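PDB 3UP8: putative 2,5-diketo-D-gluconic acid reductase B from Sinorhizobium meliloti, which probably reduces methylglyoxal to hydroxyacetone with NADPH, and perhaps also 2,5-diketo-D-gluconate, as an aldo/keto reductase. Local coordinates for residues A[128-133]-A[158-163]; A[164-169]-A[196-201]; A[176-181]-A[202-207]. One frame throughout, in Å; residues are numbered along the deposited sequence.

Contact 1: residues A[128-133]-A[158-163]. With ACT (acetate ion), chain C.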
loop_
_atom_site.group_PDB
_atom_site.type_symbol
_atom_site.label_atom_id
_atom_site.label_comp_id
_atom_site.label_asym_id
_atom_site.label_seq_id
_atom_site.Cartn_x
_atom_site.Cartn_y
_atom_site.Cartn_z
ATOM N N HIS A 128 10.350 3.023 4.313
ATOM C CA HIS A 128 10.060 3.090 2.876
ATOM C C HIS A 128 10.880 2.106 2.036
ATOM O O HIS A 128 10.350 1.475 1.126
ATOM C CB HIS A 128 10.238 4.534 2.366
ATOM C CG HIS A 128 9.420 4.854 1.155
ATOM N ND1 HIS A 128 8.998 6.134 0.862
ATOM C CD2 HIS A 128 8.932 4.062 0.168
ATOM C CE1 HIS A 128 8.297 6.119 -0.258
ATOM N NE2 HIS A 128 8.235 4.875 -0.696
ATOM N N TRP A 129 12.165 1.969 2.364
ATOM C CA TRP A 129 13.076 1.089 1.651
ATOM C C TRP A 129 14.023 0.449 2.657
ATOM O O TRP A 129 14.338 1.073 3.667
ATOM C CB TRP A 129 13.880 1.863 0.598
ATOM C CG TRP A 129 13.050 2.251 -0.589
ATOM C CD1 TRP A 129 12.348 3.401 -0.750
ATOM C CD2 TRP A 129 12.811 1.463 -1.761
ATOM N NE1 TRP A 129 11.684 3.388 -1.955
ATOM C CE2 TRP A 129 11.947 2.202 -2.588
ATOM C CE3 TRP A 129 13.245 0.200 -2.189
ATOM C CZ2 TRP A 129 11.508 1.727 -3.824
ATOM C CZ3 TRP A 129 12.807 -0.273 -3.426
ATOM C CH2 TRP A 129 11.935 0.488 -4.216
ATOM N N PRO A 130 14.492 -0.787 2.383
ATOM C CA PRO A 130 15.429 -1.490 3.288
ATOM C C PRO A 130 16.885 -1.021 3.216
ATOM O O PRO A 130 17.601 -1.099 4.226
ATOM C CB PRO A 130 15.339 -2.945 2.824
ATOM C CG PRO A 130 15.019 -2.835 1.369
ATOM C CD PRO A 130 14.063 -1.656 1.269
ATOM N N GLY A 131 17.309 -0.543 2.043
ATOM C CA GLY A 131 18.694 -0.109 1.810
ATOM C C GLY A 131 19.095 1.150 2.549
ATOM O O GLY A 131 18.541 2.228 2.321
ATOM N N SER A 132 20.063 0.994 3.451
ATOM C CA SER A 132 20.508 2.059 4.347
ATOM C C SER A 132 21.757 1.590 5.096
ATOM O O SER A 132 21.900 0.393 5.383
ATOM C CB SER A 132 19.413 2.372 5.373
ATOM O OG SER A 132 19.842 3.360 6.305
ATOM N N ASP A 133 22.642 2.530 5.416
ATOM C CA ASP A 133 23.768 2.294 6.334
ATOM C C ASP A 133 23.321 2.222 7.794
ATOM O O ASP A 133 24.071 1.752 8.650
ATOM C CB ASP A 133 24.809 3.427 6.215
ATOM C CG ASP A 133 25.622 3.358 4.930
ATOM O OD1 ASP A 133 25.548 2.340 4.202
ATOM O OD2 ASP A 133 26.364 4.331 4.657
ATOM N N SER A 158 8.426 -1.647 3.827
ATOM C CA SER A 158 8.134 -1.496 2.415
ATOM C C SER A 158 9.357 -1.888 1.626
ATOM O O SER A 158 10.475 -1.453 1.940
ATOM C CB SER A 158 7.673 -0.057 2.099
ATOM O OG SER A 158 7.189 0.073 0.759
ATOM N N ASN A 159 9.135 -2.726 0.609
ATOM C CA ASN A 159 10.160 -3.182 -0.318
ATOM C C ASN A 159 11.214 -4.061 0.339
ATOM O O ASN A 159 12.359 -4.117 -0.123
ATOM C CB ASN A 159 10.813 -1.991 -1.025
ATOM C CG ASN A 159 9.796 -1.110 -1.719
ATOM O OD1 ASN A 159 9.142 -1.544 -2.665
ATOM N ND2 ASN A 159 9.638 0.124 -1.239
ATOM N N PHE A 160 10.824 -4.735 1.416
ATOM C CA PHE A 160 11.720 -5.656 2.099
ATOM C C PHE A 160 11.624 -7.025 1.416
ATOM O O PHE A 160 10.529 -7.463 1.033
ATOM C CB PHE A 160 11.308 -5.802 3.567
ATOM C CG PHE A 160 11.785 -4.684 4.465
ATOM C CD1 PHE A 160 12.236 -4.964 5.760
ATOM C CD2 PHE A 160 11.778 -3.361 4.036
ATOM C CE1 PHE A 160 12.671 -3.932 6.606
ATOM C CE2 PHE A 160 12.222 -2.329 4.868
ATOM C CZ PHE A 160 12.666 -2.607 6.153
ATOM N N ASN A 161 12.762 -7.710 1.290
ATOM C CA ASN A 161 12.738 -9.090 0.822
ATOM C C ASN A 161 12.387 -10.013 1.995
ATOM O O ASN A 161 12.226 -9.527 3.130
ATOM C CB ASN A 161 14.065 -9.449 0.128
ATOM C CG ASN A 161 15.253 -9.469 1.079
ATOM O OD1 ASN A 161 15.093 -9.540 2.294
ATOM N ND2 ASN A 161 16.460 -9.414 0.515
ATOM N N THR A 162 12.255 -11.323 1.745
ATOM C CA THR A 162 11.800 -12.250 2.791
ATOM C C THR A 162 12.766 -12.314 3.976
ATOM O O THR A 162 12.347 -12.416 5.129
ATOM C CB THR A 162 11.489 -13.696 2.253
ATOM O OG1 THR A 162 12.648 -14.220 1.620
ATOM C CG2 THR A 162 10.382 -13.663 1.212
ATOM N N THR A 163 14.059 -12.228 3.681
ATOM C CA THR A 163 15.082 -12.256 4.710
ATOM C C THR A 163 14.893 -11.059 5.646
ATOM O O THR A 163 14.955 -11.197 6.866
ATOM C CB THR A 163 16.497 -12.234 4.085
ATOM O OG1 THR A 163 16.616 -13.352 3.195
ATOM C CG2 THR A 163 17.555 -12.363 5.171
HETATM C C ACT C . 6.721 3.996 -3.806
HETATM O O ACT C . 5.540 3.919 -3.401
HETATM O OXT ACT C . 7.396 4.902 -3.303
HETATM C CH3 ACT C . 7.309 3.070 -4.824
#

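Contact 2: residues A[164-169]-A[196-201]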
loop_
_atom_site.group_PDB
_atom_site.type_symbol
_atom_site.label_atom_id
_atom_site.label_comp_id
_atom_site.label_asym_id
_atom_site.label_seq_id
_atom_site.Cartn_x
_atom_site.Cartn_y
_atom_site.Cartn_z
ATOM N N GLN A 164 14.617 -9.895 5.060
ATOM C CA GLN A 164 14.447 -8.667 5.837
ATOM C C GLN A 164 13.114 -8.621 6.580
ATOM O O GLN A 164 13.006 -7.991 7.641
ATOM C CB GLN A 164 14.621 -7.457 4.928
ATOM C CG GLN A 164 16.017 -7.397 4.295
ATOM C CD GLN A 164 16.086 -6.475 3.098
ATOM O OE1 GLN A 164 15.094 -6.249 2.390
ATOM N NE2 GLN A 164 17.263 -5.930 2.860
HETATM N N MSE A 165 12.103 -9.272 6.010
HETATM C CA MSE A 165 10.807 -9.388 6.646
HETATM C C MSE A 165 10.975 -10.186 7.934
HETATM O O MSE A 165 10.490 -9.779 8.992
HETATM C CB MSE A 165 9.798 -10.085 5.720
HETATM C CG MSE A 165 9.388 -9.239 4.499
HETATM SE SE MSE A 165 8.469 -10.336 3.150
HETATM C CE MSE A 165 6.888 -10.717 4.160
ATOM N N GLU A 166 11.688 -11.311 7.835
ATOM C CA GLU A 166 11.925 -12.172 8.991
ATOM C C GLU A 166 12.717 -11.403 10.036
ATOM O O GLU A 166 12.391 -11.467 11.223
ATOM C CB GLU A 166 12.628 -13.475 8.577
ATOM C CG GLU A 166 11.690 -14.449 7.841
ATOM C CD GLU A 166 12.413 -15.480 6.956
ATOM O OE1 GLU A 166 13.642 -15.710 7.129
ATOM O OE2 GLU A 166 11.736 -16.067 6.073
ATOM N N GLU A 167 13.731 -10.659 9.588
ATOM C CA GLU A 167 14.555 -9.855 10.492
ATOM C C GLU A 167 13.723 -8.768 11.181
ATOM O O GLU A 167 13.805 -8.606 12.388
ATOM C CB GLU A 167 15.776 -9.240 9.777
ATOM C CG GLU A 167 16.582 -8.272 10.664
ATOM C CD GLU A 167 17.782 -7.631 9.974
ATOM O OE1 GLU A 167 17.681 -7.229 8.793
ATOM O OE2 GLU A 167 18.833 -7.504 10.636
ATOM N N ALA A 168 12.917 -8.041 10.411
ATOM C CA ALA A 168 12.043 -7.012 11.003
ATOM C C ALA A 168 11.080 -7.566 12.056
ATOM O O ALA A 168 10.971 -7.014 13.150
ATOM C CB ALA A 168 11.299 -6.228 9.911
ATOM N N ALA A 169 10.411 -8.675 11.746
ATOM C CA ALA A 169 9.509 -9.328 12.698
ATOM C C ALA A 169 10.241 -9.761 13.976
ATOM O O ALA A 169 9.722 -9.604 15.087
ATOM C CB ALA A 169 8.805 -10.541 12.027
ATOM N N ALA A 196 4.967 -13.544 4.250
ATOM C CA ALA A 196 3.976 -12.678 4.905
ATOM C C ALA A 196 2.983 -13.487 5.725
ATOM O O ALA A 196 2.770 -13.212 6.904
ATOM C CB ALA A 196 3.251 -11.814 3.879
ATOM N N ARG A 197 2.380 -14.490 5.098
ATOM C CA ARG A 197 1.379 -15.329 5.746
ATOM C C ARG A 197 1.916 -16.114 6.958
ATOM O O ARG A 197 1.235 -16.226 7.981
ATOM C CB ARG A 197 0.721 -16.258 4.716
ATOM C CG ARG A 197 -0.244 -15.516 3.791
ATOM C CD ARG A 197 -0.619 -16.346 2.579
ATOM N NE ARG A 197 -1.513 -15.619 1.672
ATOM C CZ ARG A 197 -1.550 -15.819 0.357
ATOM N NH1 ARG A 197 -0.738 -16.711 -0.192
ATOM N NH2 ARG A 197 -2.379 -15.122 -0.415
ATOM N N ARG A 198 3.136 -16.629 6.854
ATOM C CA ARG A 198 3.792 -17.261 8.005
ATOM C C ARG A 198 4.009 -16.276 9.161
ATOM O O ARG A 198 3.796 -16.621 10.328
ATOM C CB ARG A 198 5.115 -17.900 7.592
ATOM C CG ARG A 198 5.784 -18.715 8.711
ATOM C CD ARG A 198 7.093 -19.383 8.280
ATOM N NE ARG A 198 8.128 -18.418 7.890
ATOM C CZ ARG A 198 8.879 -17.723 8.745
ATOM N NH1 ARG A 198 8.723 -17.861 10.064
ATOM N NH2 ARG A 198 9.785 -16.880 8.278
ATOM N N LEU A 199 4.397 -15.044 8.836
ATOM C CA LEU A 199 4.683 -14.044 9.865
ATOM C C LEU A 199 3.434 -13.282 10.321
ATOM O O LEU A 199 3.475 -12.529 11.290
ATOM C CB LEU A 199 5.788 -13.082 9.398
ATOM C CG LEU A 199 7.152 -13.707 9.082
ATOM C CD1 LEU A 199 8.056 -12.715 8.363
ATOM C CD2 LEU A 199 7.851 -14.234 10.350
ATOM N N GLY A 200 2.318 -13.501 9.631
ATOM C CA GLY A 200 1.060 -12.865 10.005
ATOM C C GLY A 200 0.898 -11.453 9.483
ATOM O O GLY A 200 -0.038 -10.753 9.865
HETATM N N MSE A 201 1.802 -11.008 8.616
HETATM C CA MSE A 201 1.630 -9.689 8.028
HETATM C C MSE A 201 0.881 -9.779 6.699
HETATM O O MSE A 201 0.783 -10.851 6.120
HETATM C CB MSE A 201 2.959 -8.964 7.882
HETATM C CG MSE A 201 3.918 -9.546 6.881
HETATM SE SE MSE A 201 5.673 -8.647 6.991
HETATM C CE MSE A 201 6.307 -9.390 8.648
#

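Contact 3: residues A[176-181]-A[202-207]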
loop_
_atom_site.group_PDB
_atom_site.type_symbol
_atom_site.label_atom_id
_atom_site.label_comp_id
_atom_site.label_asym_id
_atom_site.label_seq_id
_atom_site.Cartn_x
_atom_site.Cartn_y
_atom_site.Cartn_z
ATOM N N ILE A 176 4.692 -6.462 13.042
ATOM C CA ILE A 176 4.875 -5.763 11.775
ATOM C C ILE A 176 3.596 -6.023 10.988
ATOM O O ILE A 176 3.263 -7.166 10.713
ATOM C CB ILE A 176 6.075 -6.309 10.995
ATOM C CG1 ILE A 176 7.379 -6.111 11.785
ATOM C CG2 ILE A 176 6.144 -5.690 9.582
ATOM C CD1 ILE A 176 7.807 -4.648 11.952
ATOM N N ALA A 177 2.874 -4.954 10.656
ATOM C CA ALA A 177 1.549 -5.083 10.073
ATOM C C ALA A 177 1.544 -5.551 8.615
ATOM O O ALA A 177 0.712 -6.380 8.225
ATOM C CB ALA A 177 0.796 -3.732 10.203
ATOM N N THR A 178 2.450 -4.998 7.803
ATOM C CA THR A 178 2.408 -5.172 6.359
ATOM C C THR A 178 3.788 -4.948 5.767
ATOM O O THR A 178 4.641 -4.294 6.375
ATOM C CB THR A 178 1.364 -4.192 5.678
ATOM O OG1 THR A 178 1.014 -4.662 4.367
ATOM C CG2 THR A 178 1.920 -2.768 5.552
ATOM N N ASN A 179 3.999 -5.520 4.588
ATOM C CA ASN A 179 5.113 -5.162 3.714
ATOM C C ASN A 179 4.514 -4.626 2.405
ATOM O O ASN A 179 3.827 -5.352 1.668
ATOM C CB ASN A 179 6.030 -6.374 3.459
ATOM C CG ASN A 179 7.282 -6.015 2.652
ATOM O OD1 ASN A 179 7.670 -4.847 2.555
ATOM N ND2 ASN A 179 7.906 -7.021 2.060
ATOM N N GLN A 180 4.756 -3.349 2.146
ATOM C CA GLN A 180 4.254 -2.714 0.958
ATOM C C GLN A 180 5.281 -2.877 -0.150
ATOM O O GLN A 180 6.430 -2.437 -0.031
ATOM C CB GLN A 180 3.926 -1.231 1.197
ATOM C CG GLN A 180 3.396 -0.558 -0.068
ATOM C CD GLN A 180 2.884 0.857 0.145
ATOM O OE1 GLN A 180 2.192 1.154 1.132
ATOM N NE2 GLN A 180 3.195 1.736 -0.806
ATOM N N VAL A 181 4.853 -3.549 -1.214
ATOM C CA VAL A 181 5.720 -3.904 -2.331
ATOM C C VAL A 181 4.994 -3.726 -3.667
ATOM O O VAL A 181 3.762 -3.695 -3.720
ATOM C CB VAL A 181 6.188 -5.375 -2.245
ATOM C CG1 VAL A 181 7.047 -5.613 -0.980
ATOM C CG2 VAL A 181 4.998 -6.350 -2.298
ATOM N N SER A 202 0.328 -8.658 6.256
ATOM C CA SER A 202 -0.238 -8.549 4.921
ATOM C C SER A 202 0.804 -8.073 3.912
ATOM O O SER A 202 1.941 -7.732 4.254
ATOM C CB SER A 202 -1.429 -7.588 4.919
ATOM O OG SER A 202 -1.009 -6.302 5.363
ATOM N N LEU A 203 0.399 -8.090 2.653
ATOM C CA LEU A 203 1.136 -7.466 1.596
ATOM C C LEU A 203 0.297 -6.307 1.060
ATOM O O LEU A 203 -0.890 -6.476 0.722
ATOM C CB LEU A 203 1.398 -8.500 0.507
ATOM C CG LEU A 203 2.290 -8.131 -0.661
ATOM C CD1 LEU A 203 2.822 -9.415 -1.301
ATOM C CD2 LEU A 203 1.528 -7.279 -1.675
ATOM N N THR A 204 0.896 -5.125 1.004
ATOM C CA THR A 204 0.241 -4.024 0.341
ATOM C C THR A 204 0.841 -3.800 -1.048
ATOM O O THR A 204 2.035 -3.569 -1.179
ATOM C CB THR A 204 0.295 -2.742 1.163
ATOM O OG1 THR A 204 -0.343 -2.974 2.422
ATOM C CG2 THR A 204 -0.450 -1.609 0.423
ATOM N N SER A 205 -0.014 -3.859 -2.065
ATOM C CA SER A 205 0.402 -3.723 -3.464
ATOM C C SER A 205 0.424 -2.276 -3.948
ATOM O O SER A 205 -0.541 -1.535 -3.734
ATOM C CB SER A 205 -0.560 -4.518 -4.357
ATOM O OG SER A 205 -0.455 -4.085 -5.705
ATOM N N TYR A 206 1.520 -1.890 -4.606
ATOM C CA TYR A 206 1.527 -0.696 -5.453
ATOM C C TYR A 206 1.857 -1.073 -6.906
ATOM O O TYR A 206 2.377 -2.170 -7.171
ATOM C CB TYR A 206 2.435 0.435 -4.923
ATOM C CG TYR A 206 3.936 0.163 -4.902
ATOM C CD1 TYR A 206 4.706 0.302 -6.057
ATOM C CD2 TYR A 206 4.584 -0.192 -3.717
ATOM C CE1 TYR A 206 6.086 0.070 -6.042
ATOM C CE2 TYR A 206 5.967 -0.424 -3.690
ATOM C CZ TYR A 206 6.706 -0.285 -4.859
ATOM O OH TYR A 206 8.065 -0.498 -4.862
ATOM N N TYR A 207 1.535 -0.159 -7.824
ATOM C CA TYR A 207 1.732 -0.332 -9.281
ATOM C C TYR A 207 0.886 -1.464 -9.869
ATOM O O TYR A 207 1.334 -2.183 -10.764
ATOM C CB TYR A 207 3.214 -0.545 -9.648
ATOM C CG TYR A 207 3.865 0.655 -10.301
ATOM C CD1 TYR A 207 5.104 1.115 -9.864
ATOM C CD2 TYR A 207 3.249 1.323 -11.368
ATOM C CE1 TYR A 207 5.711 2.218 -10.462
ATOM C CE2 TYR A 207 3.845 2.430 -11.971
ATOM C CZ TYR A 207 5.085 2.871 -11.502
ATOM O OH TYR A 207 5.690 3.970 -12.057
#

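Contact 1: residues A[128-133]-A[158-163]
At the C-terminal mouth of the TIM barrel, beside the predicted active site, His-128 and Asn-159 meet in the segments that follow strands 122-127 and 152-158. Asn-159 ND2 donates to His-128 O at 2.8 Å, reaching the carbonyl almost head-on (C=O...N angle 168°), and His-128 O lies close to the plane of the Asn-159 amide. That amide also lies flat on the indole of Trp-129: the two planes differ by 13°, and ND2 sits 3.3 Å above the plane of the Trp-129 ring, over its centre. Behind the amide, Asn-159 CB comes to 3.5 Å from Trp-129 CE3. Asn-159 OD1 is hydrogen-bonded to Tyr-206 OH, so both ends of the amide are held and its rotation is fixed. In this aldo/keto reductase His-128 is predicted to bind substrate. Its CB points away from 158-163, but the ring, with CG anti to the backbone N (chi1 -154°), comes back so that Asn-159 ND2 lies at its edge; NE2 bonds OXT of a bound acetate at 2.7 Å. The same acetate, probably from the crystallisation liquor, is hydrogen-bonded to Tyr-70 OH, the predicted proton donor, a placement consistent with a substrate pocket. Ser-158 turns its CB toward 128-133, where it packs against His-128 O at 3.2 Å, while its OG is hydrogen-bonded to Gln-180 O. Farther along the chain the contact becomes apolar. Pro-130 lays CB over one face of the Phe-160 ring in a CH-pi contact, 4.0 Å from the ring centroid and offset toward the rim. Pro-130 CD, 3.3 Å from Asn-159 O, helps bury that carbonyl oxygen, which has no polar partner in the model.

Contact 2: residues A[164-169]-A[196-201]
Ala-196, in the last turns of helix 190-199, receives the end of Met-165 from helix 162-171. Met-165 is selenomethionine; its chain bends at the last torsion (chi3 67°) and brings CE to 3.8 Å from Ala-196 CB, with the methyl also resting near the Ala-196 backbone N. Next on this side comes Arg-198, whose NH2 forms a salt bridge with Glu-166 OE2 at 3.1 Å. The two side chains cross at about a right angle: OE2 arrives at the edge of the guanidinium, near its plane, but the carboxylate plane is turned 68° from it. Leu-199 wedges between the helices, CD1 lying 4.1 Å from Met-165 CB and CD2 4.2 Å from Ala-169 CB. Gly-200, with positive phi, is the C-prime residue of the Schellman motif that ends the helix, in which Met-201 N bonds to Ala-196 O at 3.0 Å. After this turn the Met-201 side chain points toward 164-169. Met-201, also selenomethionine, sets its SE 3.7 Å from Met-165 CE, and its methyl reaches the neighbourhood of Ala-169 CB. Two neighbouring outer helices of the barrel are thus joined by apolar side chains, with a single charged pair on the more exposed side; with its planes so twisted, that pair probably adds electrostatic attraction more than directional bonding.

Contact 3: residues A[176-181]-A[202-207]
Tyr-206 closes the pairing of strands 202-206 and 176-182 by laying its ring on Val-181. Its CB points toward the partner strand, and chi1 of 66° sets CG between the backbone N and the carbonyl carbon, which places the ring against the Val-181 backbone. CG stands 4.0 Å from Val-181 O; farther out, CE2 is 3.4 Å from Val-181 C, which lies over one ring face. At the ring edge, in its plane, CD2 meets Gln-180 CG at 3.9 Å. At the tip, the OH is held by Asn-159, and the side chain borders the bound acetate. In aldo/keto reductases a tyrosine at the end of the seventh strand commonly packs on the nicotinamide, and the place of Tyr-206 is consistent with that role. The strands are parallel neighbours of the eight-stranded barrel, their axes 30° apart. Their amides alternate: Ser-202 N bonds to Ala-177 O, Asn-179 N to Ser-202 O, Thr-204 N to Asn-179 O, Val-181 N to Thr-204 O and Tyr-206 N to Val-181 O. Inside the barrel Thr-178 OG1 links two hydroxyls of the next strand, Ser-202 OG at 2.8 Å and Thr-204 OG1 at 2.9 Å; Ser-202 OG goes on to Ser-29 OG. On the face shared with Asn-179, Val-181 CG2 abuts Leu-203 CG at 3.6 Å. The buried hydroxyls of Thr-178, Ser-202 and Thr-204 are therefore linked by hydrogen bonds whose donors are not settled, while Val-181 and Leu-203 give the other face an apolar patch beside Asn-179 and Ser-205.

How the contacts relate
Running from the N terminus, contact 1 comes first: it closes a loop from the end of strand 122-127, through helix 136-148 and strand 152-158, to the start of helix 162-171. Contact 2 opens directly after it, so those two are in series, with Phe-160 packing on Met-165 where they meet. Contacts 2 and 3 cross, since strand 176-182 leaves after 164-169 and its partner 202-207 follows 196-201. Contact 3 joins the two strands of the beta-alpha-beta unit around helix 190-199, and contact 2 packs that helix on its predecessor. Contacts 1 and 3 meet where the end of strand 152-158 and the residue after it lie beside strand 176-182.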